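Local coordinates for ABC transporter, substrate binding protein (Mannopine) (Agrobacterium fabrum, PDB 5L9S), which serves as the periplasmic substrate-binding protein of an ABC transporter and probably captures the opine mannopine, here in an open, unliganded form, at residues Arg140-Phe145 / Arg176-Leu181; Asp147-Leu152 / Lys165-Asp170; Val151-Leu156 / Gly230-Gly235; Leu169-Ala174 / Ala307-Ala312. One frame throughout, in Å; residues are numbered along the deposited sequence.

How the contacts relate
All four contacts are buried, and apolar groups carry each of them; polar bonds stay within the segments or go to other parts of the chain. Contact 3 lies closest to the centre of the chain, about 11 Å away, and contact 1 farthest, about 21 Å. Contacts 2 and 3 hold the same helix 149-158, the first through its opening turn, the second through two alanines that meet F232 of strand 224-240. Contacts 1 and 4 share helix 171-181, which meets strand 140-143 near its end and the C-terminal helix near its start. L169 links contacts 2 and 4. Contact 1 sets leucine branches and an arginine's aliphatic stem around a phenylalanine edge; contacts 2 and 4 rely on tryptophans, with F167 and W309 partly exposed.

Contact 1: Arg140-Phe145 / Arg176-Leu181; sequences RSFPNF and RKLDEL
Strand 140-143 and helix 171-181 belong to a beta-alpha-beta crossover with two helices in its connection, which ends in strand 185-189, the parallel neighbour of strand 140-143; here F142 and R140 of the first strand meet L178 and L181 of the second helix. Strand and helix run roughly antiparallel, their directions 138° apart. With CG anti to the backbone N (chi1 -162°), L181 points CD2 at the edge of the F142 ring, 3.7 Å from F142 CE2; L181 CD2 also reaches R140 CG, at 4.0 Å. The other branch, L181 CD1, touches R140 alone, 3.8 Å from R140 CG. L178 adds CD2, which approaches F142 CE2 obliquely at 4.2 Å. R140 contributes the aliphatic foot of its side chain, which bends at chi2 and chi3. V151 of the intervening helix touches both F142 and L178. The contact is thus held by dispersion and burial of hydrocarbon, while the guanidinium N-H groups are hydrogen-bonded to the carbonyls of M130, at the end of helix 127-130, and of F136 and G138 in the following loop, so the polar end is held away from the leucines.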
loop_
_atom_site.group_PDB
_atom_site.type_symbol
_atom_site.label_atom_id
_atom_site.label_comp_id
_atom_site.label_asym_id
_atom_site.label_seq_id
_atom_site.Cartn_x
_atom_site.Cartn_y
_atom_site.Cartn_z
ATOM N N ARG A 140 -21.108 -3.888 10.262
ATOM C CA ARG A 140 -19.705 -3.562 9.989
ATOM C C ARG A 140 -19.123 -4.545 8.967
ATOM O O ARG A 140 -19.679 -5.606 8.715
ATOM C CB ARG A 140 -18.789 -3.503 11.249
ATOM C CG ARG A 140 -19.308 -2.839 12.528
ATOM C CD ARG A 140 -19.282 -1.331 12.545
ATOM N NE ARG A 140 -20.651 -0.861 12.438
ATOM C CZ ARG A 140 -21.169 0.226 12.991
ATOM N NH1 ARG A 140 -20.419 1.026 13.736
ATOM N NH2 ARG A 140 -22.445 0.507 12.824
ATOM N N SER A 141 -17.993 -4.183 8.392
ATOM C CA SER A 141 -17.267 -5.005 7.428
ATOM C C SER A 141 -15.775 -4.836 7.617
ATOM O O SER A 141 -15.291 -3.712 7.780
ATOM C CB SER A 141 -17.672 -4.657 5.999
ATOM O OG SER A 141 -16.883 -5.369 5.060
ATOM N N PHE A 142 -15.047 -5.958 7.641
ATOM C CA PHE A 142 -13.589 -5.940 7.757
ATOM C C PHE A 142 -13.048 -6.921 6.764
ATOM O O PHE A 142 -13.716 -7.926 6.535
ATOM C CB PHE A 142 -13.126 -6.401 9.149
ATOM C CG PHE A 142 -13.093 -5.371 10.242
ATOM C CD1 PHE A 142 -12.140 -4.360 10.237
ATOM C CD2 PHE A 142 -13.980 -5.440 11.310
ATOM C CE1 PHE A 142 -12.100 -3.408 11.260
ATOM C CE2 PHE A 142 -13.942 -4.488 12.332
ATOM C CZ PHE A 142 -12.996 -3.483 12.305
ATOM N N PRO A 143 -11.815 -6.736 6.227
ATOM C CA PRO A 143 -11.255 -7.780 5.353
ATOM C C PRO A 143 -10.938 -9.050 6.130
ATOM O O PRO A 143 -10.639 -9.029 7.328
ATOM C CB PRO A 143 -9.978 -7.166 4.805
ATOM C CG PRO A 143 -9.612 -6.094 5.744
ATOM C CD PRO A 143 -10.873 -5.607 6.397
ATOM N N ASN A 144 -11.064 -10.156 5.446
ATOM C CA ASN A 144 -10.728 -11.458 5.974
ATOM C C ASN A 144 -9.794 -12.149 5.000
ATOM O O ASN A 144 -10.166 -13.075 4.268
ATOM C CB ASN A 144 -11.955 -12.296 6.350
ATOM C CG ASN A 144 -11.622 -13.725 6.725
ATOM O OD1 ASN A 144 -10.683 -13.998 7.496
ATOM N ND2 ASN A 144 -12.335 -14.660 6.116
ATOM N N PHE A 145 -8.595 -11.599 4.933
ATOM C CA PHE A 145 -7.485 -12.171 4.205
ATOM C C PHE A 145 -6.482 -12.529 5.298
ATOM O O PHE A 145 -6.646 -12.074 6.446
ATOM C CB PHE A 145 -6.931 -11.279 3.072
ATOM C CG PHE A 145 -6.959 -9.773 3.214
ATOM C CD1 PHE A 145 -6.344 -9.148 4.298
ATOM C CD2 PHE A 145 -7.480 -8.973 2.196
ATOM C CE1 PHE A 145 -6.303 -7.757 4.384
ATOM C CE2 PHE A 145 -7.436 -7.585 2.284
ATOM C CZ PHE A 145 -6.837 -6.987 3.372
ATOM N N ARG A 176 -9.416 -8.598 22.194
ATOM C CA ARG A 176 -10.383 -8.273 23.253
ATOM C C ARG A 176 -11.361 -7.216 22.692
ATOM O O ARG A 176 -12.578 -7.376 22.823
ATOM C CB ARG A 176 -9.638 -7.702 24.475
ATOM C CG ARG A 176 -9.893 -8.365 25.816
ATOM C CD ARG A 176 -9.037 -7.666 26.881
ATOM N NE ARG A 176 -7.689 -8.202 26.852
ATOM C CZ ARG A 176 -6.548 -7.542 27.053
ATOM N NH1 ARG A 176 -6.556 -6.232 27.301
ATOM N NH2 ARG A 176 -5.392 -8.183 26.999
ATOM N N LYS A 177 -10.818 -6.174 22.017
ATOM C CA LYS A 177 -11.601 -5.109 21.396
ATOM C C LYS A 177 -12.461 -5.646 20.242
ATOM O O LYS A 177 -13.648 -5.296 20.168
ATOM C CB LYS A 177 -10.710 -3.926 20.955
ATOM C CG LYS A 177 -11.466 -2.634 20.551
ATOM C CD LYS A 177 -12.063 -1.873 21.744
ATOM C CE LYS A 177 -12.758 -0.597 21.353
ATOM N NZ LYS A 177 -13.588 -0.063 22.466
ATOM N N LEU A 178 -11.872 -6.521 19.368
ATOM C CA LEU A 178 -12.578 -7.136 18.239
ATOM C C LEU A 178 -13.784 -7.933 18.645
ATOM O O LEU A 178 -14.764 -7.911 17.909
ATOM C CB LEU A 178 -11.670 -7.989 17.371
ATOM C CG LEU A 178 -11.050 -7.243 16.225
ATOM C CD1 LEU A 178 -9.862 -7.981 15.680
ATOM C CD2 LEU A 178 -12.079 -6.945 15.134
ATOM N N ASP A 179 -13.726 -8.628 19.814
ATOM C CA ASP A 179 -14.820 -9.440 20.369
ATOM C C ASP A 179 -16.069 -8.595 20.658
ATOM O O ASP A 179 -17.183 -9.072 20.433
ATOM C CB ASP A 179 -14.362 -10.241 21.618
ATOM C CG ASP A 179 -13.473 -11.467 21.368
ATOM O OD1 ASP A 179 -13.812 -12.283 20.468
ATOM O OD2 ASP A 179 -12.495 -11.661 22.137
ATOM N N GLU A 180 -15.882 -7.327 21.103
ATOM C CA GLU A 180 -16.965 -6.376 21.386
ATOM C C GLU A 180 -17.767 -6.055 20.124
ATOM O O GLU A 180 -18.978 -5.827 20.210
ATOM C CB GLU A 180 -16.414 -5.049 21.925
ATOM C CG GLU A 180 -15.684 -5.127 23.249
ATOM C CD GLU A 180 -15.205 -3.784 23.774
ATOM O OE1 GLU A 180 -14.345 -3.789 24.684
ATOM O OE2 GLU A 180 -15.677 -2.732 23.276
ATOM N N LEU A 181 -17.087 -6.026 18.965
ATOM C CA LEU A 181 -17.682 -5.674 17.683
ATOM C C LEU A 181 -18.139 -6.852 16.816
ATOM O O LEU A 181 -19.068 -6.677 16.024
ATOM C CB LEU A 181 -16.693 -4.789 16.893
ATOM C CG LEU A 181 -17.253 -3.961 15.733
ATOM C CD1 LEU A 181 -18.301 -2.941 16.216
ATOM C CD2 LEU A 181 -16.131 -3.267 14.988
#

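Contact 2: Asp147-Leu152 / Lys165-Asp170; sequences DPWRVL and KLFPLD
W149 and L152, on the first turn of helix 149-158, meet F167 and L169, so the contact packs this helix against the loop that links the two helices of the beta-alpha-beta crossover. The side chain of W149 can be followed from CB to its tip: CB lies 4.4 Å from L169 CD1, and the same methyl lies 3.8 Å from W149 O, so the leucine touches backbone and side chain of one residue. Chi1 of 77° puts W149 CG between the backbone N and the carbonyl carbon, which sends the ring toward F167 and the C-terminal helix. There W149 CD2 meets I310 CD1 of that helix. Farther along the benzene side, W149 CE3 and CZ3 both reach F167 CZ, CZ3 at 4.0 Å and near the plane of the phenyl ring, whose edge is thereby presented to the indole. R150 CG lies 3.5 Å above one face of the W149 indole, toward the rim, while D147 CG sits at its edge. L169 CD1 also comes within 4.4 Å of L152 CB, and L169 CD2 lies over the rim of one face of the F167 ring. A cis peptide precedes P168, between these two apolar residues. At the helix start, D147 supplies the capping bond: its OD1 accepts from W149 N at 2.9 Å, with an N-H...O angle of 158°.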
loop_
_atom_site.group_PDB
_atom_site.type_symbol
_atom_site.label_atom_id
_atom_site.label_comp_id
_atom_site.label_asym_id
_atom_site.label_seq_id
_atom_site.Cartn_x
_atom_site.Cartn_y
_atom_site.Cartn_z
ATOM N N ASP A 147 -3.464 -11.906 6.527
ATOM C CA ASP A 147 -2.835 -11.083 7.571
ATOM C C ASP A 147 -3.831 -10.096 8.175
ATOM O O ASP A 147 -4.362 -9.240 7.465
ATOM C CB ASP A 147 -1.517 -10.394 7.144
ATOM C CG ASP A 147 -0.598 -9.961 8.297
ATOM O OD1 ASP A 147 -1.111 -9.406 9.298
ATOM O OD2 ASP A 147 0.639 -10.096 8.157
ATOM N N PRO A 148 -4.058 -10.197 9.507
ATOM C CA PRO A 148 -5.020 -9.302 10.169
ATOM C C PRO A 148 -4.446 -8.009 10.789
ATOM O O PRO A 148 -5.171 -7.314 11.512
ATOM C CB PRO A 148 -5.524 -10.202 11.294
ATOM C CG PRO A 148 -4.299 -10.958 11.720
ATOM C CD PRO A 148 -3.527 -11.201 10.463
ATOM N N TRP A 149 -3.153 -7.724 10.598
ATOM C CA TRP A 149 -2.505 -6.623 11.306
ATOM C C TRP A 149 -3.275 -5.286 11.260
ATOM O O TRP A 149 -3.306 -4.588 12.286
ATOM C CB TRP A 149 -1.032 -6.450 10.891
ATOM C CG TRP A 149 -0.775 -5.789 9.568
ATOM C CD1 TRP A 149 -0.547 -6.402 8.362
ATOM C CD2 TRP A 149 -0.664 -4.374 9.327
ATOM N NE1 TRP A 149 -0.322 -5.459 7.387
ATOM C CE2 TRP A 149 -0.384 -4.204 7.953
ATOM C CE3 TRP A 149 -0.799 -3.226 10.140
ATOM C CZ2 TRP A 149 -0.173 -2.943 7.391
ATOM C CZ3 TRP A 149 -0.603 -1.979 9.574
ATOM C CH2 TRP A 149 -0.258 -1.849 8.228
ATOM N N ARG A 150 -3.902 -4.938 10.094
ATOM C CA ARG A 150 -4.675 -3.701 9.936
ATOM C C ARG A 150 -6.001 -3.763 10.691
ATOM O O ARG A 150 -6.514 -2.738 11.100
ATOM C CB ARG A 150 -4.957 -3.425 8.465
ATOM C CG ARG A 150 -3.819 -2.828 7.667
ATOM C CD ARG A 150 -4.443 -2.607 6.334
ATOM N NE ARG A 150 -3.629 -2.996 5.184
ATOM C CZ ARG A 150 -3.369 -4.239 4.809
ATOM N NH1 ARG A 150 -3.767 -5.264 5.558
ATOM N NH2 ARG A 150 -2.651 -4.470 3.727
ATOM N N VAL A 151 -6.592 -4.948 10.810
ATOM C CA VAL A 151 -7.843 -5.141 11.552
ATOM C C VAL A 151 -7.533 -4.977 13.064
ATOM O O VAL A 151 -8.276 -4.296 13.776
ATOM C CB VAL A 151 -8.518 -6.500 11.211
ATOM C CG1 VAL A 151 -9.666 -6.817 12.153
ATOM C CG2 VAL A 151 -9.016 -6.504 9.776
ATOM N N LEU A 152 -6.416 -5.576 13.522
ATOM C CA LEU A 152 -5.900 -5.516 14.888
ATOM C C LEU A 152 -5.483 -4.103 15.277
ATOM O O LEU A 152 -5.878 -3.623 16.338
ATOM C CB LEU A 152 -4.721 -6.504 15.047
ATOM C CG LEU A 152 -5.060 -8.015 14.903
ATOM C CD1 LEU A 152 -3.821 -8.864 15.061
ATOM C CD2 LEU A 152 -6.089 -8.457 15.925
ATOM N N LYS A 165 2.339 5.269 19.577
ATOM C CA LYS A 165 2.515 4.168 20.517
ATOM C C LYS A 165 1.871 2.847 20.010
ATOM O O LYS A 165 1.792 1.874 20.774
ATOM C CB LYS A 165 1.923 4.554 21.886
ATOM C CG LYS A 165 2.660 5.672 22.634
ATOM C CD LYS A 165 2.102 5.868 24.047
ATOM C CE LYS A 165 2.960 6.789 24.890
ATOM N NZ LYS A 165 2.561 6.773 26.327
ATOM N N LEU A 166 1.436 2.808 18.728
ATOM C CA LEU A 166 0.753 1.665 18.117
ATOM C C LEU A 166 1.618 0.418 18.024
ATOM O O LEU A 166 1.161 -0.645 18.440
ATOM C CB LEU A 166 0.138 2.029 16.749
ATOM C CG LEU A 166 -0.763 0.966 16.076
ATOM C CD1 LEU A 166 -1.982 0.606 16.927
ATOM C CD2 LEU A 166 -1.176 1.388 14.685
ATOM N N PHE A 167 2.842 0.532 17.464
ATOM C CA PHE A 167 3.776 -0.597 17.317
ATOM C C PHE A 167 4.806 -0.623 18.464
ATOM O O PHE A 167 5.359 0.435 18.769
ATOM C CB PHE A 167 4.473 -0.576 15.951
ATOM C CG PHE A 167 3.587 -0.948 14.792
ATOM C CD1 PHE A 167 3.395 -2.279 14.443
ATOM C CD2 PHE A 167 2.988 0.035 14.010
ATOM C CE1 PHE A 167 2.589 -2.622 13.357
ATOM C CE2 PHE A 167 2.203 -0.307 12.906
ATOM C CZ PHE A 167 2.005 -1.634 12.588
ATOM N N PRO A 168 5.076 -1.780 19.134
ATOM C CA PRO A 168 4.547 -3.149 18.907
ATOM C C PRO A 168 3.063 -3.345 19.267
ATOM O O PRO A 168 2.619 -2.857 20.315
ATOM C CB PRO A 168 5.480 -4.028 19.766
ATOM C CG PRO A 168 5.920 -3.135 20.863
ATOM C CD PRO A 168 6.067 -1.775 20.229
ATOM N N LEU A 169 2.304 -4.058 18.397
ATOM C CA LEU A 169 0.874 -4.301 18.599
ATOM C C LEU A 169 0.583 -5.200 19.789
ATOM O O LEU A 169 1.127 -6.306 19.882
ATOM C CB LEU A 169 0.179 -4.880 17.344
ATOM C CG LEU A 169 0.260 -4.153 15.991
ATOM C CD1 LEU A 169 -0.589 -4.880 14.959
ATOM C CD2 LEU A 169 -0.229 -2.732 16.086
ATOM N N ASP A 170 -0.312 -4.731 20.680
ATOM C CA ASP A 170 -0.798 -5.474 21.848
ATOM C C ASP A 170 -1.914 -6.403 21.308
ATOM O O ASP A 170 -3.091 -6.028 21.293
ATOM C CB ASP A 170 -1.324 -4.467 22.893
ATOM C CG ASP A 170 -1.762 -5.016 24.244
ATOM O OD1 ASP A 170 -1.940 -6.247 24.364
ATOM O OD2 ASP A 170 -2.029 -4.204 25.149
#

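Contact 3: Val151-Leu156 / Gly230-Gly235; sequences VLAAAL and GAFLVG
A153, in a regular turn of helix 149-158, points at the extended run that follows a corner at G230, where phi and psi are 70° and 20°, and A154 flanks it; the backbones come nearest at the CA atoms of A154 and G230, 7.5 Å apart. Of 230-235, F232 makes the contact with 151-156. Its CG is anti to the carbonyl carbon (chi1 -55°), and the ring extends toward the helix with its far rim leading. CE1 of F232 meets A153 CB at 3.6 Å, an oblique approach. Next to it, F232 CZ lies 3.7 Å from A154 N, so the ring reaches the helix backbone itself. A154 CB lies 4.3 Å from F232 CE2. The strand's own corner also lies against the ring: G230 O sits 3.6 Å above the F232 plane, offset toward the rim, and is hydrogen-bonded to W127 NE1. W127 meets the ring too, and Q208 of strand 206-210 touches both F232 and A154. The residues around F232 pair with strand 103-116 (F232 with T111, V234 with T109), so the helix packs against this part of the sheet. Because both alanine side chains end at CB, the aromatic rim can settle close to the helix, and the cohesion between helix and strand here is essentially van der Waals and hydrophobic.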
loop_
_atom_site.group_PDB
_atom_site.type_symbol
_atom_site.label_atom_id
_atom_site.label_comp_id
_atom_site.label_asym_id
_atom_site.label_seq_id
_atom_site.Cartn_x
_atom_site.Cartn_y
_atom_site.Cartn_z
ATOM N N VAL A 151 -6.592 -4.948 10.810
ATOM C CA VAL A 151 -7.843 -5.141 11.552
ATOM C C VAL A 151 -7.533 -4.977 13.064
ATOM O O VAL A 151 -8.276 -4.296 13.776
ATOM C CB VAL A 151 -8.518 -6.500 11.211
ATOM C CG1 VAL A 151 -9.666 -6.817 12.153
ATOM C CG2 VAL A 151 -9.016 -6.504 9.776
ATOM N N LEU A 152 -6.416 -5.576 13.522
ATOM C CA LEU A 152 -5.900 -5.516 14.888
ATOM C C LEU A 152 -5.483 -4.103 15.277
ATOM O O LEU A 152 -5.878 -3.623 16.338
ATOM C CB LEU A 152 -4.721 -6.504 15.047
ATOM C CG LEU A 152 -5.060 -8.015 14.903
ATOM C CD1 LEU A 152 -3.821 -8.864 15.061
ATOM C CD2 LEU A 152 -6.089 -8.457 15.925
ATOM N N ALA A 153 -4.722 -3.415 14.393
ATOM C CA ALA A 153 -4.323 -2.014 14.571
ATOM C C ALA A 153 -5.551 -1.063 14.591
ATOM O O ALA A 153 -5.536 -0.114 15.373
ATOM C CB ALA A 153 -3.326 -1.602 13.495
ATOM N N ALA A 154 -6.622 -1.330 13.788
ATOM C CA ALA A 154 -7.858 -0.520 13.826
ATOM C C ALA A 154 -8.520 -0.682 15.190
ATOM O O ALA A 154 -8.979 0.306 15.745
ATOM C CB ALA A 154 -8.832 -0.942 12.729
ATOM N N ALA A 155 -8.509 -1.913 15.757
ATOM C CA ALA A 155 -9.089 -2.243 17.069
ATOM C C ALA A 155 -8.365 -1.504 18.157
ATOM O O ALA A 155 -9.008 -0.910 19.019
ATOM C CB ALA A 155 -9.031 -3.745 17.319
ATOM N N LEU A 156 -7.027 -1.494 18.091
ATOM C CA LEU A 156 -6.159 -0.792 19.047
ATOM C C LEU A 156 -6.386 0.723 19.037
ATOM O O LEU A 156 -6.517 1.315 20.100
ATOM C CB LEU A 156 -4.680 -1.138 18.814
ATOM C CG LEU A 156 -4.288 -2.553 19.237
ATOM C CD1 LEU A 156 -3.159 -3.100 18.354
ATOM C CD2 LEU A 156 -3.949 -2.615 20.712
ATOM N N GLY A 230 -6.505 7.633 10.886
ATOM C CA GLY A 230 -6.016 6.288 11.142
ATOM C C GLY A 230 -6.004 5.390 9.918
ATOM O O GLY A 230 -5.968 4.161 10.058
ATOM N N ALA A 231 -6.027 5.987 8.701
ATOM C CA ALA A 231 -5.972 5.211 7.456
ATOM C C ALA A 231 -4.612 4.521 7.342
ATOM O O ALA A 231 -3.606 5.072 7.765
ATOM C CB ALA A 231 -6.183 6.127 6.257
ATOM N N PHE A 232 -4.584 3.307 6.809
ATOM C CA PHE A 232 -3.344 2.563 6.647
ATOM C C PHE A 232 -2.772 2.776 5.239
ATOM O O PHE A 232 -3.386 2.370 4.246
ATOM C CB PHE A 232 -3.553 1.082 7.002
ATOM C CG PHE A 232 -4.138 0.881 8.385
ATOM C CD1 PHE A 232 -3.317 0.852 9.515
ATOM C CD2 PHE A 232 -5.510 0.712 8.561
ATOM C CE1 PHE A 232 -3.863 0.701 10.795
ATOM C CE2 PHE A 232 -6.051 0.546 9.847
ATOM C CZ PHE A 232 -5.226 0.555 10.952
ATOM N N LEU A 233 -1.614 3.455 5.159
ATOM C CA LEU A 233 -0.925 3.731 3.888
ATOM C C LEU A 233 0.166 2.729 3.655
ATOM O O LEU A 233 1.200 2.786 4.304
ATOM C CB LEU A 233 -0.384 5.161 3.839
ATOM C CG LEU A 233 -0.018 5.692 2.456
ATOM C CD1 LEU A 233 -1.243 5.935 1.597
ATOM C CD2 LEU A 233 0.801 6.944 2.569
ATOM N N VAL A 234 -0.102 1.758 2.783
ATOM C CA VAL A 234 0.799 0.644 2.477
ATOM C C VAL A 234 1.060 0.642 0.987
ATOM O O VAL A 234 0.126 0.666 0.188
ATOM C CB VAL A 234 0.209 -0.731 2.958
ATOM C CG1 VAL A 234 1.199 -1.876 2.749
ATOM C CG2 VAL A 234 -0.215 -0.679 4.426
ATOM N N GLY A 235 2.314 0.560 0.610
ATOM C CA GLY A 235 2.633 0.511 -0.807
ATOM C C GLY A 235 3.625 -0.532 -1.265
ATOM O O GLY A 235 3.896 -1.526 -0.578
#

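Contact 4: Leu169-Ala174 / Ala307-Ala312; sequences LDVDRA and AQWINA
In the helical turn that carries W309 against L169, A307 O is gripped by two donors of N311: its backbone N at 3.2 Å and its side-chain ND2 at 2.7 Å, from opposite faces of the carbonyl plane. ND2 stands 43° out of that plane and also bonds to I67 O. W309 has CG anti to its backbone N (chi1 -174°), which carries the indole off the C-terminal helix toward the loop. L169 lies across one face: its CG is 4.0 Å from the centroid of the W309 six-membered ring, 27° from the normal, a CH-pi contact. The backbone takes part too, with L169 N over the indole near its rim. The shortest atom contact is L169 CB to W309 CH2, 3.5 Å. V171 CG2 touches the same W309 CH2 at the ring edge, 4.1 Å away, and P168 packs on the indole as well. D170, between the two aliphatic residues, accepts weakly at OD1 from R173 N. D172 adds a salt bridge to R320 farther along the C-terminal helix. Through W309, helix 307-325 thus packs on the loop and N-capped start of helix 171-181, the second helix of the beta-alpha-beta crossover.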
loop_
_atom_site.group_PDB
_atom_site.type_symbol
_atom_site.label_atom_id
_atom_site.label_comp_id
_atom_site.label_asym_id
_atom_site.label_seq_id
_atom_site.Cartn_x
_atom_site.Cartn_y
_atom_site.Cartn_z
ATOM N N LEU A 169 2.304 -4.058 18.397
ATOM C CA LEU A 169 0.874 -4.301 18.599
ATOM C C LEU A 169 0.583 -5.200 19.789
ATOM O O LEU A 169 1.127 -6.306 19.882
ATOM C CB LEU A 169 0.179 -4.880 17.344
ATOM C CG LEU A 169 0.260 -4.153 15.991
ATOM C CD1 LEU A 169 -0.589 -4.880 14.959
ATOM C CD2 LEU A 169 -0.229 -2.732 16.086
ATOM N N ASP A 170 -0.312 -4.731 20.680
ATOM C CA ASP A 170 -0.798 -5.474 21.848
ATOM C C ASP A 170 -1.914 -6.403 21.308
ATOM O O ASP A 170 -3.091 -6.028 21.293
ATOM C CB ASP A 170 -1.324 -4.467 22.893
ATOM C CG ASP A 170 -1.762 -5.016 24.244
ATOM O OD1 ASP A 170 -1.940 -6.247 24.364
ATOM O OD2 ASP A 170 -2.029 -4.204 25.149
ATOM N N VAL A 171 -1.513 -7.570 20.774
ATOM C CA VAL A 171 -2.370 -8.575 20.120
ATOM C C VAL A 171 -3.501 -9.085 21.031
ATOM O O VAL A 171 -4.620 -9.311 20.553
ATOM C CB VAL A 171 -1.519 -9.730 19.527
ATOM C CG1 VAL A 171 -2.383 -10.750 18.788
ATOM C CG2 VAL A 171 -0.454 -9.172 18.589
ATOM N N ASP A 172 -3.214 -9.239 22.335
ATOM C CA ASP A 172 -4.202 -9.677 23.318
ATOM C C ASP A 172 -5.325 -8.658 23.467
ATOM O O ASP A 172 -6.495 -9.037 23.449
ATOM C CB ASP A 172 -3.535 -9.991 24.667
ATOM C CG ASP A 172 -2.691 -11.253 24.631
ATOM O OD1 ASP A 172 -3.170 -12.273 24.082
ATOM O OD2 ASP A 172 -1.567 -11.236 25.189
ATOM N N ARG A 173 -4.964 -7.361 23.548
ATOM C CA ARG A 173 -5.896 -6.245 23.668
ATOM C C ARG A 173 -6.693 -6.079 22.377
ATOM O O ARG A 173 -7.912 -5.934 22.442
ATOM C CB ARG A 173 -5.124 -4.973 24.015
ATOM C CG ARG A 173 -5.961 -3.764 24.373
ATOM C CD ARG A 173 -5.030 -2.625 24.728
ATOM N NE ARG A 173 -5.706 -1.334 24.676
ATOM C CZ ARG A 173 -5.160 -0.182 25.039
ATOM N NH1 ARG A 173 -3.903 -0.135 25.456
ATOM N NH2 ARG A 173 -5.855 0.938 24.952
ATOM N N ALA A 174 -6.014 -6.112 21.207
ATOM C CA ALA A 174 -6.641 -5.991 19.889
ATOM C C ALA A 174 -7.775 -7.013 19.672
ATOM O O ALA A 174 -8.846 -6.633 19.176
ATOM C CB ALA A 174 -5.599 -6.114 18.804
ATOM N N ALA A 307 7.295 -2.606 9.125
ATOM C CA ALA A 307 7.592 -3.831 8.390
ATOM C C ALA A 307 8.398 -4.822 9.226
ATOM O O ALA A 307 8.154 -6.022 9.126
ATOM C CB ALA A 307 8.321 -3.508 7.094
ATOM N N GLN A 308 9.326 -4.329 10.075
ATOM C CA GLN A 308 10.148 -5.210 10.911
ATOM C C GLN A 308 9.293 -6.046 11.858
ATOM O O GLN A 308 9.511 -7.258 11.944
ATOM C CB GLN A 308 11.204 -4.430 11.708
ATOM C CG GLN A 308 12.493 -4.140 10.949
ATOM C CD GLN A 308 13.477 -3.339 11.770
ATOM O OE1 GLN A 308 13.211 -2.935 12.911
ATOM N NE2 GLN A 308 14.631 -3.064 11.185
ATOM N N TRP A 309 8.317 -5.407 12.557
ATOM C CA TRP A 309 7.425 -6.062 13.507
ATOM C C TRP A 309 6.445 -7.029 12.830
ATOM O O TRP A 309 6.311 -8.172 13.284
ATOM C CB TRP A 309 6.695 -5.032 14.388
ATOM C CG TRP A 309 5.873 -5.643 15.492
ATOM C CD1 TRP A 309 6.262 -5.854 16.781
ATOM C CD2 TRP A 309 4.540 -6.176 15.381
ATOM N NE1 TRP A 309 5.248 -6.464 17.489
ATOM C CE2 TRP A 309 4.181 -6.674 16.655
ATOM C CE3 TRP A 309 3.606 -6.264 14.331
ATOM C CZ2 TRP A 309 2.932 -7.254 16.908
ATOM C CZ3 TRP A 309 2.385 -6.870 14.574
ATOM C CH2 TRP A 309 2.058 -7.361 15.849
ATOM N N ILE A 310 5.761 -6.582 11.760
ATOM C CA ILE A 310 4.800 -7.411 11.016
ATOM C C ILE A 310 5.440 -8.738 10.538
ATOM O O ILE A 310 4.835 -9.799 10.733
ATOM C CB ILE A 310 4.099 -6.622 9.867
ATOM C CG1 ILE A 310 3.285 -5.432 10.440
ATOM C CG2 ILE A 310 3.196 -7.554 9.020
ATOM C CD1 ILE A 310 3.070 -4.322 9.497
ATOM N N ASN A 311 6.670 -8.677 9.962
ATOM C CA ASN A 311 7.391 -9.855 9.460
ATOM C C ASN A 311 7.793 -10.805 10.562
ATOM O O ASN A 311 7.668 -12.020 10.398
ATOM C CB ASN A 311 8.598 -9.471 8.625
ATOM C CG ASN A 311 8.237 -9.027 7.243
ATOM O OD1 ASN A 311 7.793 -9.822 6.381
ATOM N ND2 ASN A 311 8.421 -7.736 7.012
ATOM N N ALA A 312 8.266 -10.260 11.683
ATOM C CA ALA A 312 8.662 -11.060 12.839
ATOM C C ALA A 312 7.479 -11.749 13.518
ATOM O O ALA A 312 7.643 -12.876 14.012
ATOM C CB ALA A 312 9.402 -10.196 13.850
#